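PDB 4MEA: predicted protein from Acinetobacter sp. RUH2624, which hydrolyses epoxides as a secreted Cif-type enzyme of the alpha/beta hydrolase fold, described as a virulence factor. Local coordinates for residues A[21-26]-A[219-224]; A[142-147]-A[152-157]; A[267-272]-A[282-287]. All blocks are in the same frame, centred on the assembly; numbering follows the deposited sequence. Where two conformers were deposited one is given.

Interaction 1: A[21-26]-A[219-224]; sequences NKVKSN and TPELLA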
ATOM      1  N   ASN A  21      -0.183   7.294  27.568  1.00  8.14           N
ATOM      2  CA  ASN A  21      -0.872   7.819  28.748  1.00 11.78           C
ATOM      3  C   ASN A  21      -0.017   8.813  29.509  1.00 14.29           C
ATOM      4  O   ASN A  21      -0.522   9.798  30.056  1.00 13.79           O
ATOM      5  CB  ASN A  21      -1.261   6.697  29.702  1.00  9.63           C
ATOM      6  CG  ASN A  21      -2.324   5.788  29.139  1.00 14.50           C
ATOM      7  OD1 ASN A  21      -2.985   6.110  28.151  1.00 15.19           O
ATOM      8  ND2 ASN A  21      -2.506   4.641  29.782  1.00 16.68           N
ATOM      9  N   LYS A  22       1.280   8.528  29.571  1.00 10.76           N
ATOM     10  CA  LYS A  22       2.230   9.421  30.215  1.00 14.45           C
ATOM     11  C   LYS A  22       2.358  10.744  29.459  1.00 17.24           C
ATOM     12  O   LYS A  22       2.449  11.815  30.070  1.00 15.83           O
ATOM     13  CB  LYS A  22       3.599   8.745  30.338  1.00 22.04           C
ATOM     14  CG  LYS A  22       4.708   9.650  30.855  1.00 37.72           C
ATOM     15  CD  LYS A  22       6.045   8.922  30.908  1.00 49.69           C
ATOM     16  CE  LYS A  22       7.165   9.838  31.375  1.00 56.61           C
ATOM     17  NZ  LYS A  22       8.479   9.132  31.381  1.00 60.47           N
ATOM     18  N   VAL A  23       2.376  10.670  28.130  1.00 10.08           N
ATOM     19  CA  VAL A  23       2.425  11.879  27.312  1.00  6.74           C
ATOM     20  C   VAL A  23       1.227  12.759  27.645  1.00  8.22           C
ATOM     21  O   VAL A  23       1.366  13.959  27.912  1.00 11.53           O
ATOM     22  CB  VAL A  23       2.443  11.548  25.795  1.00 10.54           C
ATOM     23  CG1 VAL A  23       2.138  12.786  24.971  1.00  8.92           C
ATOM     24  CG2 VAL A  23       3.803  10.934  25.388  1.00  8.21           C
ATOM     25  N   LYS A  24       0.044  12.164  27.656  1.00  8.27           N
ATOM     26  CA  LYS A  24      -1.164  12.938  27.941  1.00 10.47           C
ATOM     27  C   LYS A  24      -1.219  13.473  29.389  1.00 12.15           C
ATOM     28  O   LYS A  24      -1.467  14.663  29.612  1.00 15.58           O
ATOM     29  CB  LYS A  24      -2.411  12.114  27.606  1.00 15.29           C
ATOM     30  CG  LYS A  24      -3.698  12.900  27.697  1.00 18.53           C
ATOM     31  CD  LYS A  24      -4.840  12.135  27.062  1.00 23.58           C
ATOM     32  CE  LYS A  24      -6.148  12.912  27.169  1.00 29.65           C
ATOM     33  NZ  LYS A  24      -7.283  12.169  26.542  1.00 28.34           N
ATOM     34  N   SER A  25      -0.959  12.613  30.369  1.00 13.67           N
ATOM     35  CA  SER A  25      -1.043  13.008  31.776  0.56 14.59           C
ATOM     36  C   SER A  25       0.025  14.031  32.175  1.00 16.35           C
ATOM     37  O   SER A  25      -0.184  14.832  33.089  1.00 18.49           O
ATOM     38  CB  SER A  25      -0.980  11.777  32.690  0.56 12.74           C
ATOM     39  OG  SER A  25      -2.073  10.900  32.444  0.56 11.75           O
ATOM     40  N   ASN A  26       1.170  14.000  31.501  1.00 10.57           N
ATOM     41  CA  ASN A  26       2.240  14.958  31.788  1.00  8.55           C
ATOM     42  C   ASN A  26       2.155  16.222  30.939  1.00 16.03           C
ATOM     43  O   ASN A  26       2.999  17.110  31.059  1.00 17.74           O
ATOM     44  CB  ASN A  26       3.617  14.312  31.614  1.00 15.80           C
ATOM     45  CG  ASN A  26       3.932  13.308  32.707  1.00 25.90           C
ATOM     46  OD1 ASN A  26       3.508  13.463  33.848  1.00 27.24           O
ATOM     47  ND2 ASN A  26       4.680  12.273  32.360  1.00 35.35           N
ATOM     48  N   THR A 219      13.754   9.421  18.743  1.00 12.40           N
ATOM     49  CA  THR A 219      13.887   8.598  19.936  1.00 14.08           C
ATOM     50  C   THR A 219      12.543   7.994  20.299  1.00 16.75           C
ATOM     51  O   THR A 219      11.502   8.430  19.804  1.00 11.92           O
ATOM     52  CB  THR A 219      14.373   9.439  21.129  1.00 14.14           C
ATOM     53  OG1 THR A 219      13.367  10.408  21.466  1.00 17.87           O
ATOM     54  CG2 THR A 219      15.654  10.154  20.773  1.00 17.35           C
ATOM     55  N   PRO A 220      12.555   6.978  21.173  1.00 19.73           N
ATOM     56  CA  PRO A 220      11.284   6.362  21.562  1.00 11.84           C
ATOM     57  C   PRO A 220      10.327   7.372  22.215  1.00 13.38           C
ATOM     58  O   PRO A 220       9.111   7.272  22.009  1.00 13.24           O
ATOM     59  CB  PRO A 220      11.714   5.280  22.560  1.00 19.34           C
ATOM     60  CG  PRO A 220      13.108   4.915  22.123  1.00 20.18           C
ATOM     61  CD  PRO A 220      13.723   6.208  21.643  1.00 17.28           C
ATOM     62  N   GLU A 221      10.863   8.333  22.968  1.00  9.45           N
ATOM     63  CA  GLU A 221      10.014   9.318  23.653  1.00 13.89           C
ATOM     64  C   GLU A 221       9.439  10.346  22.693  1.00 11.68           C
ATOM     65  O   GLU A 221       8.275  10.734  22.823  1.00 14.51           O
ATOM     66  CB  GLU A 221      10.763  10.028  24.789  1.00 21.12           C
ATOM     67  CG  GLU A 221      10.156  11.381  25.193  1.00 32.84           C
ATOM     68  CD  GLU A 221       8.764  11.262  25.810  1.00 40.18           C
ATOM     69  OE1 GLU A 221       8.382  10.145  26.223  1.00 41.39           O
ATOM     70  OE2 GLU A 221       8.049  12.290  25.882  1.00 35.17           O
ATOM     71  N   LEU A 222      10.250  10.807  21.742  1.00 12.60           N
ATOM     72  CA  LEU A 222       9.727  11.698  20.704  1.00 13.86           C
ATOM     73  C   LEU A 222       8.654  10.970  19.885  1.00 12.38           C
ATOM     74  O   LEU A 222       7.602  11.531  19.579  1.00 14.50           O
ATOM     75  CB  LEU A 222      10.841  12.225  19.794  1.00 12.81           C
ATOM     76  CG  LEU A 222      10.330  13.088  18.629  1.00 15.10           C
ATOM     77  CD1 LEU A 222       9.606  14.343  19.119  1.00 13.30           C
ATOM     78  CD2 LEU A 222      11.468  13.475  17.697  1.00 15.49           C
ATOM     79  N   LEU A 223       8.915   9.713  19.537  1.00  9.86           N
ATOM     80  CA  LEU A 223       7.931   8.944  18.790  1.00  9.94           C
ATOM     81  C   LEU A 223       6.627   8.801  19.578  1.00 11.09           C
ATOM     82  O   LEU A 223       5.542   8.982  19.021  1.00 12.35           O
ATOM     83  CB  LEU A 223       8.496   7.586  18.348  1.00  8.41           C
ATOM     84  CG  LEU A 223       9.532   7.655  17.211  1.00 14.18           C
ATOM     85  CD1 LEU A 223      10.259   6.315  17.021  1.00  6.08           C
ATOM     86  CD2 LEU A 223       8.901   8.117  15.887  1.00 12.89           C
ATOM     87  N   ALA A 224       6.724   8.495  20.870  1.00 10.57           N
ATOM     88  CA  ALA A 224       5.530   8.394  21.707  1.00  9.34           C
ATOM     89  C   ALA A 224       4.705   9.689  21.671  1.00 11.12           C
ATOM     90  O   ALA A 224       3.470   9.653  21.611  1.00  8.59           O
ATOM     91  CB  ALA A 224       5.907   8.027  23.154  1.00  8.02           C
TER
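Val23 meets Ala224 through one methyl: with CG1 anti to its backbone N (chi1 166°), CG2 is left anti to the carbonyl carbon and points across the gap. CG2 lies 4.2 Å from CB of Ala224, and about as near the carbonyl end of that residue, with Ala224 O at 4.0 Å. Glu221 joins from the side. Its CB does not face the neighbouring helix, but a bend at chi2 (66°) swings the carboxylate inward until OE2 sits 4.5 Å from Val23 CG2. Lys22, fully extended, passes close by without pairing, NZ being 5.3 Å from Glu221 OE1. The contact thus sets the last turn of helix 13-25 against the first turn of helix 220-227, which Thr219 N-caps: its OG1 accepts a nearly straight bond from Leu222 N (3.2 Å, 166°). Helix 220-227 belongs to the helical insertion after strand 151-157, the part that forms the cap in related epoxide hydrolases. The chemistry is that of a light van der Waals touch with charged groups beside it, where the attraction of Lys22 for Glu221 could offset part of any repulsion between the carboxylates of Glu221 and Glu225, which lie close.

Interaction 2: A[142-147]-A[152-157]; sequences PLVANN and KKAVFM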
ATOM      1  N   PRO A 142      -8.100  24.544  -2.422  1.00 13.34           N
ATOM      2  CA  PRO A 142      -9.232  25.434  -2.711  1.00 15.52           C
ATOM      3  C   PRO A 142      -9.237  26.662  -1.806  1.00 20.09           C
ATOM      4  O   PRO A 142      -9.584  27.739  -2.278  1.00 13.65           O
ATOM      5  CB  PRO A 142     -10.453  24.553  -2.439  1.00 10.82           C
ATOM      6  CG  PRO A 142      -9.945  23.156  -2.723  1.00 14.03           C
ATOM      7  CD  PRO A 142      -8.543  23.158  -2.190  1.00 10.84           C
ATOM      8  N   LEU A 143      -8.849  26.509  -0.543  1.00 16.21           N
ATOM      9  CA  LEU A 143      -8.733  27.659   0.354  1.00 12.04           C
ATOM     10  C   LEU A 143      -7.801  28.717  -0.238  1.00 12.21           C
ATOM     11  O   LEU A 143      -8.160  29.898  -0.351  1.00 15.27           O
ATOM     12  CB  LEU A 143      -8.234  27.225   1.740  1.00 10.84           C
ATOM     13  CG  LEU A 143      -8.144  28.302   2.832  1.00 15.38           C
ATOM     14  CD1 LEU A 143      -8.319  27.693   4.214  1.00 17.25           C
ATOM     15  CD2 LEU A 143      -6.837  29.078   2.754  1.00 16.84           C
ATOM     16  N   VAL A 144      -6.602  28.294  -0.624  1.00  5.80           N
ATOM     17  CA  VAL A 144      -5.614  29.211  -1.182  1.00 11.04           C
ATOM     18  C   VAL A 144      -6.032  29.793  -2.535  1.00 20.07           C
ATOM     19  O   VAL A 144      -5.965  31.006  -2.744  1.00 15.86           O
ATOM     20  CB  VAL A 144      -4.231  28.532  -1.308  1.00 11.04           C
ATOM     21  CG1 VAL A 144      -3.259  29.431  -2.072  1.00 12.26           C
ATOM     22  CG2 VAL A 144      -3.691  28.191   0.083  1.00 14.92           C
ATOM     23  N   ALA A 145      -6.455  28.925  -3.449  1.00 17.49           N
ATOM     24  CA  ALA A 145      -6.859  29.348  -4.789  1.00 14.99           C
ATOM     25  C   ALA A 145      -8.064  30.300  -4.778  1.00 14.11           C
ATOM     26  O   ALA A 145      -8.121  31.235  -5.568  1.00 17.29           O
ATOM     27  CB  ALA A 145      -7.152  28.138  -5.665  1.00 11.06           C
ATOM     28  N   ASN A 146      -9.024  30.059  -3.888  1.00  9.67           N
ATOM     29  CA  ASN A 146     -10.224  30.889  -3.845  1.00 11.31           C
ATOM     30  C   ASN A 146     -10.076  32.167  -3.025  1.00 23.72           C
ATOM     31  O   ASN A 146     -10.975  33.009  -3.016  1.00 24.33           O
ATOM     32  CB  ASN A 146     -11.416  30.082  -3.319  1.00 16.45           C
ATOM     33  CG  ASN A 146     -11.935  29.096  -4.337  1.00 24.04           C
ATOM     34  OD1 ASN A 146     -11.870  29.346  -5.538  1.00 27.29           O
ATOM     35  ND2 ASN A 146     -12.442  27.961  -3.865  1.00 26.17           N
ATOM     36  N   ASN A 147      -8.952  32.305  -2.326  1.00 17.47           N
ATOM     37  CA  ASN A 147      -8.752  33.450  -1.437  1.00 15.24           C
ATOM     38  C   ASN A 147      -7.443  34.179  -1.688  1.00 16.52           C
ATOM     39  O   ASN A 147      -6.807  34.689  -0.762  1.00 14.00           O
ATOM     40  CB  ASN A 147      -8.856  33.028   0.030  1.00 15.68           C
ATOM     41  CG  ASN A 147     -10.245  32.542   0.395  1.00 18.96           C
ATOM     42  OD1 ASN A 147     -11.136  33.346   0.665  1.00 18.79           O
ATOM     43  ND2 ASN A 147     -10.441  31.221   0.399  1.00 16.86           N
ATOM     44  N   LYS A 152      -1.628  36.312   0.815  1.00 15.73           N
ATOM     45  CA  LYS A 152      -0.666  37.107   0.059  1.00 19.79           C
ATOM     46  C   LYS A 152       0.404  36.240  -0.597  1.00 18.71           C
ATOM     47  O   LYS A 152       0.820  36.497  -1.729  1.00 13.03           O
ATOM     48  CB  LYS A 152      -0.005  38.138   0.978  1.00 19.19           C
ATOM     49  CG  LYS A 152       0.876  39.141   0.257  1.00 29.11           C
ATOM     50  CD  LYS A 152       1.373  40.207   1.216  1.00 38.39           C
ATOM     51  CE  LYS A 152       2.137  41.295   0.485  1.00 47.50           C
ATOM     52  NZ  LYS A 152       2.507  42.406   1.403  1.00 54.77           N
ATOM     53  N   LYS A 153       0.859  35.230   0.142  1.00 15.47           N
ATOM     54  CA  LYS A 153       1.845  34.264  -0.334  1.00 12.15           C
ATOM     55  C   LYS A 153       1.544  32.909   0.297  1.00 15.15           C
ATOM     56  O   LYS A 153       1.037  32.842   1.423  1.00 14.26           O
ATOM     57  CB  LYS A 153       3.258  34.681   0.061  1.00 15.68           C
ATOM     58  CG  LYS A 153       3.685  36.044  -0.447  1.00 24.48           C
ATOM     59  CD  LYS A 153       5.087  36.387   0.024  1.00 27.98           C
ATOM     60  CE  LYS A 153       5.539  37.726  -0.541  1.00 28.95           C
ATOM     61  NZ  LYS A 153       6.948  38.026  -0.179  1.00 29.85           N
ATOM     62  N   ALA A 154       1.880  31.838  -0.414  1.00 14.87           N
ATOM     63  CA  ALA A 154       1.565  30.482   0.040  1.00 16.97           C
ATOM     64  C   ALA A 154       2.740  29.532  -0.149  1.00 19.23           C
ATOM     65  O   ALA A 154       3.421  29.576  -1.174  1.00 13.69           O
ATOM     66  CB  ALA A 154       0.344  29.945  -0.694  1.00 16.10           C
ATOM     67  N   VAL A 155       2.957  28.670   0.842  1.00  9.35           N
ATOM     68  CA  VAL A 155       4.008  27.663   0.785  1.00  7.25           C
ATOM     69  C   VAL A 155       3.380  26.291   1.001  1.00  5.62           C
ATOM     70  O   VAL A 155       2.625  26.103   1.954  1.00  8.60           O
ATOM     71  CB  VAL A 155       5.054  27.882   1.902  1.00 15.40           C
ATOM     72  CG1 VAL A 155       6.176  26.845   1.787  1.00  9.23           C
ATOM     73  CG2 VAL A 155       5.596  29.302   1.864  1.00 14.25           C
ATOM     74  N   PHE A 156       3.690  25.349   0.111  1.00 13.75           N
ATOM     75  CA  PHE A 156       3.302  23.949   0.281  1.00 11.61           C
ATOM     76  C   PHE A 156       4.571  23.133   0.502  1.00 12.28           C
ATOM     77  O   PHE A 156       5.591  23.367  -0.159  1.00 11.27           O
ATOM     78  CB  PHE A 156       2.547  23.444  -0.956  1.00  5.47           C
ATOM     79  CG  PHE A 156       1.266  24.195  -1.234  1.00 12.71           C
ATOM     80  CD1 PHE A 156       0.062  23.765  -0.691  1.00 14.09           C
ATOM     81  CD2 PHE A 156       1.269  25.330  -2.033  1.00 17.81           C
ATOM     82  CE1 PHE A 156      -1.120  24.451  -0.948  1.00 13.11           C
ATOM     83  CE2 PHE A 156       0.095  26.026  -2.284  1.00 14.05           C
ATOM     84  CZ  PHE A 156      -1.100  25.580  -1.742  1.00 15.50           C
ATOM     85  N   MET A 157       4.524  22.188   1.436  1.00 10.39           N
ATOM     86  CA  MET A 157       5.744  21.501   1.861  1.00  8.67           C
ATOM     87  C   MET A 157       5.740  19.987   1.620  1.00 14.13           C
ATOM     88  O   MET A 157       4.843  19.268   2.063  1.00 11.23           O
ATOM     89  CB  MET A 157       6.092  21.843   3.313  1.00  5.17           C
ATOM     90  CG  MET A 157       6.477  23.311   3.513  1.00  3.15           C
ATOM     91  SD  MET A 157       6.720  23.833   5.222  1.00 12.38           S
ATOM     92  CE  MET A 157       8.133  22.829   5.710  1.00  9.81           C
TER
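Val144 and Ala154 mark the nearest approach of the two backbones, their CA atoms 7.4 Å apart, where residues 142-147, on the C-terminal part of helix 136-146, lie beside strand residues 152-157 after a short turn. At this separation the helix and strand meet through side chains. Val144 makes the contact with both of its methyls. CG1 stands anti to the backbone N (chi1 172°) and rests on CB of Ala154 at 3.9 Å, while CG2, beside that N, reaches CZ of Phe156 at 4.1 Å. The Phe156 ring comes from the opposite direction: its CB does not face the helix, yet the ring extends far enough for its outermost carbon to meet the methyl at an oblique angle. Asn147 folds back on the turn before it. Its ND2 donates to Leu143 O (2.7 Å, 165°), on a carbonyl lone pair and with the acceptor in the amide plane, a grip that should fix the rotation of this side chain. The helix is kinked at 142-143, where Leu143 N bonds Ser112 OG of helix 108-123. Val144 also touches Tyr130 of strand 128-133; the contact thus lies inside the beta-alpha-beta unit of strand 128-133, helix 136-146 and strand 151-157, while Val155 packs toward helix 307-323 on the other side of the sheet.

Interaction 3: A[267-272]-A[282-287]; sequences SMALTG and KEMRAR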
ATOM      1  N   SER A 267       4.252  31.794  -4.780  1.00 19.36           N
ATOM      2  CA  SER A 267       4.121  30.510  -4.109  1.00 15.45           C
ATOM      3  C   SER A 267       5.474  29.819  -4.027  1.00 17.60           C
ATOM      4  O   SER A 267       6.392  30.128  -4.791  1.00 20.35           O
ATOM      5  CB  SER A 267       3.116  29.626  -4.837  1.00 19.14           C
ATOM      6  OG  SER A 267       3.556  29.325  -6.148  1.00 17.60           O
ATOM      7  N   MET A 268       5.597  28.895  -3.085  1.00 15.50           N
ATOM      8  CA  MET A 268       6.816  28.115  -2.938  1.00 14.37           C
ATOM      9  C   MET A 268       6.495  26.641  -2.742  1.00 16.67           C
ATOM     10  O   MET A 268       5.556  26.298  -2.013  1.00 10.38           O
ATOM     11  CB  MET A 268       7.650  28.619  -1.751  1.00 12.83           C
ATOM     12  CG  MET A 268       8.898  27.770  -1.475  1.00 13.76           C
ATOM     13  SD  MET A 268      10.130  28.588  -0.442  1.00 18.86           S
ATOM     14  CE  MET A 268       9.257  28.742   1.115  1.00 10.47           C
ATOM     15  N   ALA A 269       7.265  25.786  -3.415  1.00 10.01           N
ATOM     16  CA  ALA A 269       7.356  24.372  -3.077  1.00 10.59           C
ATOM     17  C   ALA A 269       8.629  24.195  -2.266  1.00 15.27           C
ATOM     18  O   ALA A 269       9.722  24.518  -2.728  1.00  9.81           O
ATOM     19  CB  ALA A 269       7.396  23.508  -4.329  1.00 12.04           C
ATOM     20  N   LEU A 270       8.477  23.715  -1.038  1.00  8.79           N
ATOM     21  CA  LEU A 270       9.610  23.526  -0.142  1.00  7.89           C
ATOM     22  C   LEU A 270       9.600  22.071   0.305  1.00 10.04           C
ATOM     23  O   LEU A 270       8.662  21.617   0.955  1.00  8.59           O
ATOM     24  CB  LEU A 270       9.500  24.491   1.048  1.00  6.30           C
ATOM     25  CG  LEU A 270      10.421  24.341   2.253  1.00  5.00           C
ATOM     26  CD1 LEU A 270      11.895  24.497   1.863  1.00  6.16           C
ATOM     27  CD2 LEU A 270      10.035  25.369   3.327  1.00  5.60           C
ATOM     28  N   THR A 271      10.632  21.330  -0.078  1.00 10.05           N
ATOM     29  CA  THR A 271      10.610  19.888   0.101  1.00 14.51           C
ATOM     30  C   THR A 271      11.926  19.376   0.672  1.00 16.05           C
ATOM     31  O   THR A 271      12.907  20.117   0.780  1.00  9.55           O
ATOM     32  CB  THR A 271      10.374  19.176  -1.236  1.00 16.99           C
ATOM     33  OG1 THR A 271      11.580  19.212  -2.005  1.00 15.36           O
ATOM     34  CG2 THR A 271       9.251  19.843  -2.019  1.00  8.85           C
ATOM     35  N   GLY A 272      11.939  18.098   1.034  1.00 13.38           N
ATOM     36  CA  GLY A 272      13.145  17.468   1.532  1.00 10.73           C
ATOM     37  C   GLY A 272      13.676  16.464   0.533  1.00 12.92           C
ATOM     38  O   GLY A 272      12.938  15.609   0.051  1.00 14.29           O
ATOM     39  N   LYS A 282       8.076  19.795  -9.230  1.00 14.49           N
ATOM     40  CA  LYS A 282       7.683  19.644 -10.622  1.00 16.20           C
ATOM     41  C   LYS A 282       6.195  19.884 -10.819  1.00 15.93           C
ATOM     42  O   LYS A 282       5.782  20.483 -11.812  1.00 13.79           O
ATOM     43  CB  LYS A 282       8.047  18.243 -11.129  1.00 16.65           C
ATOM     44  CG  LYS A 282       9.535  17.967 -11.157  1.00 17.96           C
ATOM     45  CD  LYS A 282       9.808  16.572 -11.714  1.00 23.10           C
ATOM     46  CE  LYS A 282      11.293  16.253 -11.680  1.00 40.40           C
ATOM     47  NZ  LYS A 282      11.581  14.916 -12.278  1.00 52.92           N
ATOM     48  N   GLU A 283       5.391  19.408  -9.872  1.00 10.95           N
ATOM     49  CA  GLU A 283       3.944  19.510  -9.988  1.00 10.55           C
ATOM     50  C   GLU A 283       3.487  20.959 -10.014  1.00 12.59           C
ATOM     51  O   GLU A 283       2.753  21.361 -10.915  1.00 17.23           O
ATOM     52  CB  GLU A 283       3.237  18.775  -8.840  1.00 11.05           C
ATOM     53  CG  GLU A 283       1.700  18.876  -8.920  1.00  4.15           C
ATOM     54  CD  GLU A 283       1.001  18.392  -7.655  1.00 13.38           C
ATOM     55  OE1 GLU A 283       1.642  18.363  -6.588  1.00  7.46           O
ATOM     56  OE2 GLU A 283      -0.199  18.050  -7.725  1.00 12.30           O
ATOM     57  N   MET A 284       3.910  21.740  -9.019  1.00 16.92           N
ATOM     58  CA  MET A 284       3.506  23.147  -8.948  1.00 18.60           C
ATOM     59  C   MET A 284       3.987  23.948 -10.163  1.00 14.24           C
ATOM     60  O   MET A 284       3.224  24.698 -10.748  1.00 13.93           O
ATOM     61  CB  MET A 284       3.971  23.803  -7.641  1.00 20.30           C
ATOM     62  CG  MET A 284       3.206  23.336  -6.406  1.00 12.34           C
ATOM     63  SD  MET A 284       3.761  24.193  -4.923  1.00 17.54           S
ATOM     64  CE  MET A 284       3.156  25.857  -5.240  1.00 18.58           C
ATOM     65  N   ARG A 285       5.250  23.780 -10.545  1.00 11.48           N
ATOM     66  CA  ARG A 285       5.767  24.466 -11.720  1.00 15.50           C
ATOM     67  C   ARG A 285       4.929  24.151 -12.963  1.00 22.86           C
ATOM     68  O   ARG A 285       4.535  25.060 -13.690  1.00 29.84           O
ATOM     69  CB  ARG A 285       7.244  24.121 -11.961  1.00 19.05           C
ATOM     70  CG  ARG A 285       7.859  24.846 -13.153  1.00 28.20           C
ATOM     71  CD  ARG A 285       9.370  24.876 -13.058  1.00 36.72           C
ATOM     72  NE  ARG A 285       9.926  23.550 -12.811  1.00 49.44           N
ATOM     73  CZ  ARG A 285      10.594  23.206 -11.713  1.00 49.63           C
ATOM     74  NH1 ARG A 285      10.802  24.097 -10.748  1.00 45.21           N
ATOM     75  NH2 ARG A 285      11.063  21.970 -11.584  1.00 49.12           N
ATOM     76  N   ALA A 286       4.639  22.869 -13.188  1.00 23.88           N
ATOM     77  CA  ALA A 286       3.946  22.434 -14.407  1.00 21.06           C
ATOM     78  C   ALA A 286       2.470  22.811 -14.454  1.00 23.96           C
ATOM     79  O   ALA A 286       1.923  23.038 -15.529  1.00 25.42           O
ATOM     80  CB  ALA A 286       4.098  20.924 -14.608  1.00 13.82           C
ATOM     81  N   ARG A 287       1.817  22.868 -13.297  1.00 19.01           N
ATOM     82  CA  ARG A 287       0.356  22.898 -13.287  1.00 18.21           C
ATOM     83  C   ARG A 287      -0.335  23.939 -12.408  1.00 17.33           C
ATOM     84  O   ARG A 287      -1.496  24.265 -12.658  1.00 19.11           O
ATOM     85  CB  ARG A 287      -0.181  21.513 -12.930  1.00 20.17           C
ATOM     86  CG  ARG A 287       0.414  20.421 -13.792  1.00 22.34           C
ATOM     87  CD  ARG A 287      -0.508  19.244 -13.864  1.00 26.05           C
ATOM     88  NE  ARG A 287      -1.797  19.604 -14.448  1.00 18.99           N
ATOM     89  CZ  ARG A 287      -2.951  19.098 -14.038  1.00 20.77           C
ATOM     90  NH1 ARG A 287      -2.963  18.236 -13.027  1.00 16.77           N
ATOM     91  NH2 ARG A 287      -4.089  19.463 -14.615  1.00 19.29           N
TER
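Met284 plugs helix 279-288 onto strand 267-272, the first two elements of a beta-alpha-beta crossover that continues into strand 295-300, outermost on that side of the sheet within the chain. The short segments run almost antiparallel, at 158°, with their axes 8.8 Å apart at closest approach. Met284 supplies the helix side of the contact and carries more than half of the buried surface. Its chain leaves the helix extended as far as SD, then turns at chi3 (69°), so that sulfur and terminal methyl lie along the strand and address different residues. SD rests against CB of Ala269 at 3.7 Å and stands 4.0 Å from Met268 O. CE bends back toward the start of the strand and meets the Ser267 side chain, 3.6 Å from OG and 3.8 Å from CB. Ser267 places its hydroxyl between the backbone N and the carbonyl carbon (chi1 63°), which lets OG as well as CB touch the methyl. Ser267 and Ala269, two apart on the strand, both direct their CB atoms at the helix, whereas Met268 between them turns to the other face of the sheet and touches Val155. Tyr295, Phe156 and Ile161 also touch Met284. Polar ties flank the contact: Glu283 OE1 accepts from Ile161 N, and Arg287 forms salt bridges with Glu254 and Asp163. A helix packed nearly antiparallel to its strand, between two parallel strands of one sheet, is the beta-alpha-beta crossover typical of the alpha/beta hydrolase fold.

Interactions 2 and 3 belong to the central sheet, and all their touching residues are buried. Strands 151-157 and 267-272 are parallel neighbours, with probable hydrogen bonds from Met268 N to Ala154 O and from Phe156 N to Met268 O. Each contact sets a crossover helix on its strand, with a branched valine in one and a flexible methionine in the other, and Phe156 of interaction 2 also touches Met284 of interaction 3. Interaction 1, centred 33 to 34 Å from the others across the chain's centre, joins two helices outside the sheet. Its Val23 and Ala224 are buried but Glu221 is partly exposed, and charged groups flank it, whereas the touching groups of the sheet contacts are mainly apolar.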